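Local coordinates for Mll2253 protein (Mesorhizobium loti, PDB 3Q63) that is of unknown function but belongs to the AHA1 family of the Bet v 1-like clan and may, as some relatives do, bind a hydrophobic ligand or a partner protein, at residues 41-44 with 50-53; 64-69 with 75-80. One frame throughout, in Å; residues are numbered along the deposited sequence.

Contact 1: residues 41-44 with 50-53; sequences NDFK and RFNI
F43 and F51 meet as a T-shaped (edge-to-face) aromatic pair. The edge of F43 points at the face of F51, with the planes at 87° and the centroids 5.4 Å apart. F43 CD1 makes the closest approach, 3.7 Å from F51 CZ. The backbone of F43 joins in: its CA lies over the same ring in a CH-pi contact, 4.1 Å from the F51 centroid. F51 holds CG between its own N and carbonyl carbon (chi1 66°), which turns the ring against F43. With an alanine here, the edge of F43 would probably lose the face it rests on and a gap would open beside the loop.

In this helix-grip (Bet v 1-like) fold the pair probably lies on the concave side of the sheet, where 41-44 leaves the short edge strand 40-41. V65 touches both rings, and Y76 makes a further edge-to-face pair with F51.

The polar bonds sit beside the rings. N52 N donates to D42 OD2 at 2.8 Å, almost straight at 172°. OD2 accepts with its syn lone pair. A side chain thus takes up a strand N-H. The return bond, D42 N to N52 O, is weak at 3.5 Å.

N41 and I53 form an antiparallel non-hydrogen-bonded pair. N41 CA makes a CA-H...O contact of 3.3 Å with N52 O, and N41 CB packs on I53 CG1.

Contact 2: residues 64-69 with 75-80; sequences EVLAVE and SYTWNL
S75 O is gripped by two successive backbone N-H groups of the facing strand. L66 N donates to S75 O at 2.8 Å. A67 N donates to S75 O at 3.2 Å. Both bonds are nearly straight at hydrogen, and both donors come from the same face of the carbonyl plane. A67 N lies above that plane, 38° out of it. S75 N returns a bond to A67 O at 3.0 Å, which completes the hydrogen-bonded pair of A67 and S75.

Further along, T77 N donates to E64 O at 2.8 Å. T77 OG1 sits between its own N and carbonyl carbon (chi1 51°). This turns the hydroxyl back to E64, where it takes only a weak, bent bond from E64 N.

V65 and Y76 form a non-hydrogen-bonded pair on the opposite face of the sheet from A67 and S75. Y76 CB lies close to E64 O, while the end of its side chain leads away from the 64-69 strand.

The side chains of L66 and T77 cross at about a right angle. L66 CD1 lies 4.0 Å from T77 CG2 and 3.9 Å from S75 OG. That hydroxyl is hydrogen-bonded to T94 OG1 on the next strand.

Between V65 and A67 the register slips by one residue. With L66 and A67 both opposite S75, this is a classic beta bulge in an antiparallel hairpin.

In the fold
From the N terminus, the chain passes strand 9-17 and two short helices before it reaches contact 1. There 41-44 folds back on 50-53 and closes the loop between strands 40-41 and 50-54. The chain then turns into strand 60-69, and contact 2 closes the hairpin to strand 73-77. The two contacts follow in series and do not nest or cross. They meet on one sheet, where strands 50-54 and 60-69 are neighbours. K44 O also packs against V65 CG2. Contact 1 ties the edge of the sheet and helix 31-37 to the inner strands. Contact 2 ties strand 60-69 to strand 73-77, which pairs on its other side with strand 92-100.

Contact 1: residues 41-44 with 50-53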
loop_
_atom_site.group_PDB
_atom_site.type_symbol
_atom_site.label_atom_id
_atom_site.label_comp_id
_atom_site.label_asym_id
_atom_site.label_seq_id
_atom_site.Cartn_x
_atom_site.Cartn_y
_atom_site.Cartn_z
ATOM N N ASN B 41 9.572 6.150 -3.684
ATOM C CA ASN B 41 9.747 7.368 -2.915
ATOM C C ASN B 41 10.800 8.265 -3.535
ATOM O O ASN B 41 11.597 7.824 -4.362
ATOM C CB ASN B 41 10.222 7.024 -1.512
ATOM C CG ASN B 41 11.627 6.453 -1.514
ATOM O OD1 ASN B 41 11.839 5.287 -1.862
ATOM N ND2 ASN B 41 12.602 7.284 -1.152
ATOM N N ASP B 42 10.796 9.526 -3.109
ATOM C CA ASP B 42 11.774 10.511 -3.562
ATOM C C ASP B 42 12.398 11.171 -2.332
ATOM O O ASP B 42 12.537 12.391 -2.259
ATOM C CB ASP B 42 11.126 11.568 -4.474
ATOM C CG ASP B 42 9.897 12.228 -3.853
ATOM O OD1 ASP B 42 9.592 13.375 -4.243
ATOM O OD2 ASP B 42 9.230 11.608 -3.000
ATOM N N PHE B 43 12.772 10.332 -1.369
ATOM C CA PHE B 43 13.391 10.763 -0.121
ATOM C C PHE B 43 14.751 11.436 -0.335
ATOM O O PHE B 43 15.439 11.170 -1.313
ATOM C CB PHE B 43 13.588 9.546 0.797
ATOM C CG PHE B 43 14.377 9.844 2.041
ATOM C CD1 PHE B 43 13.747 10.361 3.169
ATOM C CD2 PHE B 43 15.761 9.647 2.074
ATOM C CE1 PHE B 43 14.477 10.684 4.308
ATOM C CE2 PHE B 43 16.503 9.971 3.212
ATOM C CZ PHE B 43 15.859 10.490 4.334
ATOM N N LYS B 44 15.119 12.315 0.592
ATOM C CA LYS B 44 16.409 13.003 0.577
ATOM C C LYS B 44 16.740 13.298 2.029
ATOM O O LYS B 44 15.912 13.841 2.757
ATOM C CB LYS B 44 16.357 14.314 -0.207
ATOM C CG LYS B 44 16.350 14.143 -1.711
ATOM C CD LYS B 44 17.402 15.026 -2.384
ATOM C CE LYS B 44 18.823 14.648 -1.964
ATOM N NZ LYS B 44 19.122 14.952 -0.532
ATOM N N ARG B 50 10.617 17.871 1.457
ATOM C CA ARG B 50 9.302 17.275 1.315
ATOM C C ARG B 50 9.317 16.228 0.210
ATOM O O ARG B 50 9.928 16.426 -0.842
ATOM C CB ARG B 50 8.261 18.370 1.050
ATOM C CG ARG B 50 8.862 19.685 0.604
ATOM C CD ARG B 50 8.237 20.888 1.314
ATOM N NE ARG B 50 6.777 20.844 1.298
ATOM C CZ ARG B 50 5.992 21.916 1.384
ATOM N NH1 ARG B 50 4.673 21.776 1.364
ATOM N NH2 ARG B 50 6.522 23.126 1.474
ATOM N N PHE B 51 8.666 15.096 0.471
ATOM C CA PHE B 51 8.612 14.006 -0.491
ATOM C C PHE B 51 7.363 13.167 -0.282
ATOM O O PHE B 51 6.553 13.432 0.619
ATOM C CB PHE B 51 9.862 13.116 -0.368
ATOM C CG PHE B 51 9.971 12.377 0.942
ATOM C CD1 PHE B 51 9.598 11.037 1.039
ATOM C CD2 PHE B 51 10.440 13.021 2.083
ATOM C CE1 PHE B 51 9.689 10.352 2.248
ATOM C CE2 PHE B 51 10.536 12.345 3.298
ATOM C CZ PHE B 51 10.159 11.006 3.382
ATOM N N ASN B 52 7.208 12.162 -1.136
ATOM C CA ASN B 52 6.078 11.253 -1.058
ATOM C C ASN B 52 6.571 9.820 -1.099
ATOM O O ASN B 52 7.670 9.530 -1.570
ATOM C CB ASN B 52 5.106 11.459 -2.229
ATOM C CG ASN B 52 4.440 12.810 -2.204
ATOM O OD1 ASN B 52 4.854 13.725 -2.904
ATOM N ND2 ASN B 52 3.405 12.948 -1.382
ATOM N N ILE B 53 5.731 8.934 -0.593
ATOM C CA ILE B 53 5.990 7.510 -0.579
ATOM C C ILE B 53 4.689 6.998 -1.198
ATOM O O ILE B 53 3.608 7.241 -0.658
ATOM C CB ILE B 53 6.167 6.995 0.869
ATOM C CG1 ILE B 53 7.403 7.640 1.500
ATOM C CG2 ILE B 53 6.350 5.486 0.878
ATOM C CD1 ILE B 53 7.701 7.152 2.922
#

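Contact 2: residues 64-69 with 75-80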
loop_
_atom_site.group_PDB
_atom_site.type_symbol
_atom_site.label_atom_id
_atom_site.label_comp_id
_atom_site.label_asym_id
_atom_site.label_seq_id
_atom_site.Cartn_x
_atom_site.Cartn_y
_atom_site.Cartn_z
ATOM N N GLU B 64 7.791 14.806 5.131
ATOM C CA GLU B 64 8.743 15.890 5.264
ATOM C C GLU B 64 9.837 15.458 6.234
ATOM O O GLU B 64 9.541 14.963 7.319
ATOM C CB GLU B 64 8.050 17.136 5.806
ATOM C CG GLU B 64 8.950 18.353 5.834
ATOM C CD GLU B 64 8.516 19.374 6.864
ATOM O OE1 GLU B 64 7.297 19.496 7.102
ATOM O OE2 GLU B 64 9.399 20.064 7.424
ATOM N N VAL B 65 11.093 15.631 5.846
ATOM C CA VAL B 65 12.193 15.263 6.728
ATOM C C VAL B 65 12.225 16.262 7.882
ATOM O O VAL B 65 12.169 17.472 7.665
ATOM C CB VAL B 65 13.541 15.264 5.973
ATOM C CG1 VAL B 65 14.661 14.836 6.904
ATOM C CG2 VAL B 65 13.463 14.300 4.783
ATOM N N LEU B 66 12.293 15.747 9.106
ATOM C CA LEU B 66 12.301 16.579 10.302
ATOM C C LEU B 66 13.644 16.617 11.005
ATOM O O LEU B 66 14.046 17.657 11.508
ATOM C CB LEU B 66 11.258 16.075 11.298
ATOM C CG LEU B 66 9.814 16.125 10.832
ATOM C CD1 LEU B 66 8.937 15.506 11.913
ATOM C CD2 LEU B 66 9.398 17.574 10.560
ATOM N N ALA B 67 14.324 15.475 11.063
ATOM C CA ALA B 67 15.617 15.416 11.721
ATOM C C ALA B 67 16.521 14.392 11.063
ATOM O O ALA B 67 16.066 13.348 10.585
ATOM C CB ALA B 67 15.444 15.087 13.200
ATOM N N VAL B 68 17.814 14.699 11.035
ATOM C CA VAL B 68 18.781 13.802 10.433
ATOM C C VAL B 68 20.103 13.822 11.182
ATOM O O VAL B 68 20.771 14.849 11.256
ATOM C CB VAL B 68 19.048 14.176 8.969
ATOM C CG1 VAL B 68 20.042 13.200 8.363
ATOM C CG2 VAL B 68 17.747 14.169 8.181
ATOM N N GLU B 69 20.471 12.674 11.728
ATOM C CA GLU B 69 21.719 12.531 12.453
ATOM C C GLU B 69 22.359 11.241 11.951
ATOM O O GLU B 69 22.083 10.157 12.465
ATOM C CB GLU B 69 21.442 12.461 13.951
ATOM C CG GLU B 69 22.680 12.361 14.808
ATOM C CD GLU B 69 22.367 12.561 16.275
ATOM O OE1 GLU B 69 21.493 11.835 16.806
ATOM O OE2 GLU B 69 22.999 13.442 16.897
ATOM N N SER B 75 14.119 11.197 11.230
ATOM C CA SER B 75 12.694 11.402 11.457
ATOM C C SER B 75 12.061 12.186 10.327
ATOM O O SER B 75 12.690 13.059 9.731
ATOM C CB SER B 75 12.459 12.140 12.778
ATOM O OG SER B 75 11.083 12.429 12.961
ATOM N N TYR B 76 10.813 11.844 10.022
ATOM C CA TYR B 76 10.047 12.525 8.989
ATOM C C TYR B 76 8.555 12.322 9.190
ATOM O O TYR B 76 8.135 11.335 9.814
ATOM C CB TYR B 76 10.448 12.069 7.572
ATOM C CG TYR B 76 10.565 10.573 7.308
ATOM C CD1 TYR B 76 11.815 9.955 7.271
ATOM C CD2 TYR B 76 9.441 9.799 7.006
ATOM C CE1 TYR B 76 11.952 8.606 6.932
ATOM C CE2 TYR B 76 9.565 8.447 6.664
ATOM C CZ TYR B 76 10.824 7.858 6.628
ATOM O OH TYR B 76 10.957 6.527 6.283
ATOM N N THR B 77 7.761 13.266 8.681
ATOM C CA THR B 77 6.307 13.182 8.789
ATOM C C THR B 77 5.827 12.059 7.888
ATOM O O THR B 77 6.484 11.694 6.910
ATOM C CB THR B 77 5.598 14.490 8.340
ATOM O OG1 THR B 77 6.090 14.874 7.049
ATOM C CG2 THR B 77 5.830 15.622 9.341
ATOM N N TRP B 78 4.661 11.534 8.236
ATOM C CA TRP B 78 4.036 10.422 7.539
ATOM C C TRP B 78 2.556 10.773 7.609
ATOM O O TRP B 78 1.851 10.354 8.531
ATOM C CB TRP B 78 4.369 9.157 8.326
ATOM C CG TRP B 78 3.873 7.878 7.795
ATOM C CD1 TRP B 78 2.586 7.417 7.818
ATOM C CD2 TRP B 78 4.671 6.821 7.263
ATOM N NE1 TRP B 78 2.541 6.130 7.341
ATOM C CE2 TRP B 78 3.808 5.741 6.994
ATOM C CE3 TRP B 78 6.038 6.682 6.992
ATOM C CZ2 TRP B 78 4.268 4.532 6.466
ATOM C CZ3 TRP B 78 6.498 5.479 6.467
ATOM C CH2 TRP B 78 5.613 4.419 6.209
ATOM N N ASN B 79 2.102 11.558 6.631
ATOM C CA ASN B 79 0.726 12.054 6.592
ATOM C C ASN B 79 -0.095 11.733 5.370
ATOM O O ASN B 79 0.425 11.446 4.295
ATOM C CB ASN B 79 0.708 13.574 6.706
ATOM C CG ASN B 79 1.478 14.089 7.896
ATOM O OD1 ASN B 79 1.655 13.397 8.902
ATOM N ND2 ASN B 79 1.920 15.335 7.799
ATOM N N LEU B 80 -1.405 11.849 5.539
ATOM C CA LEU B 80 -2.328 11.621 4.442
ATOM C C LEU B 80 -3.580 12.443 4.747
ATOM O O LEU B 80 -4.301 12.165 5.705
ATOM C CB LEU B 80 -2.626 10.122 4.337
ATOM C CG LEU B 80 -3.319 9.619 3.081
ATOM C CD1 LEU B 80 -2.801 8.232 2.720
ATOM C CD2 LEU B 80 -4.813 9.603 3.319
#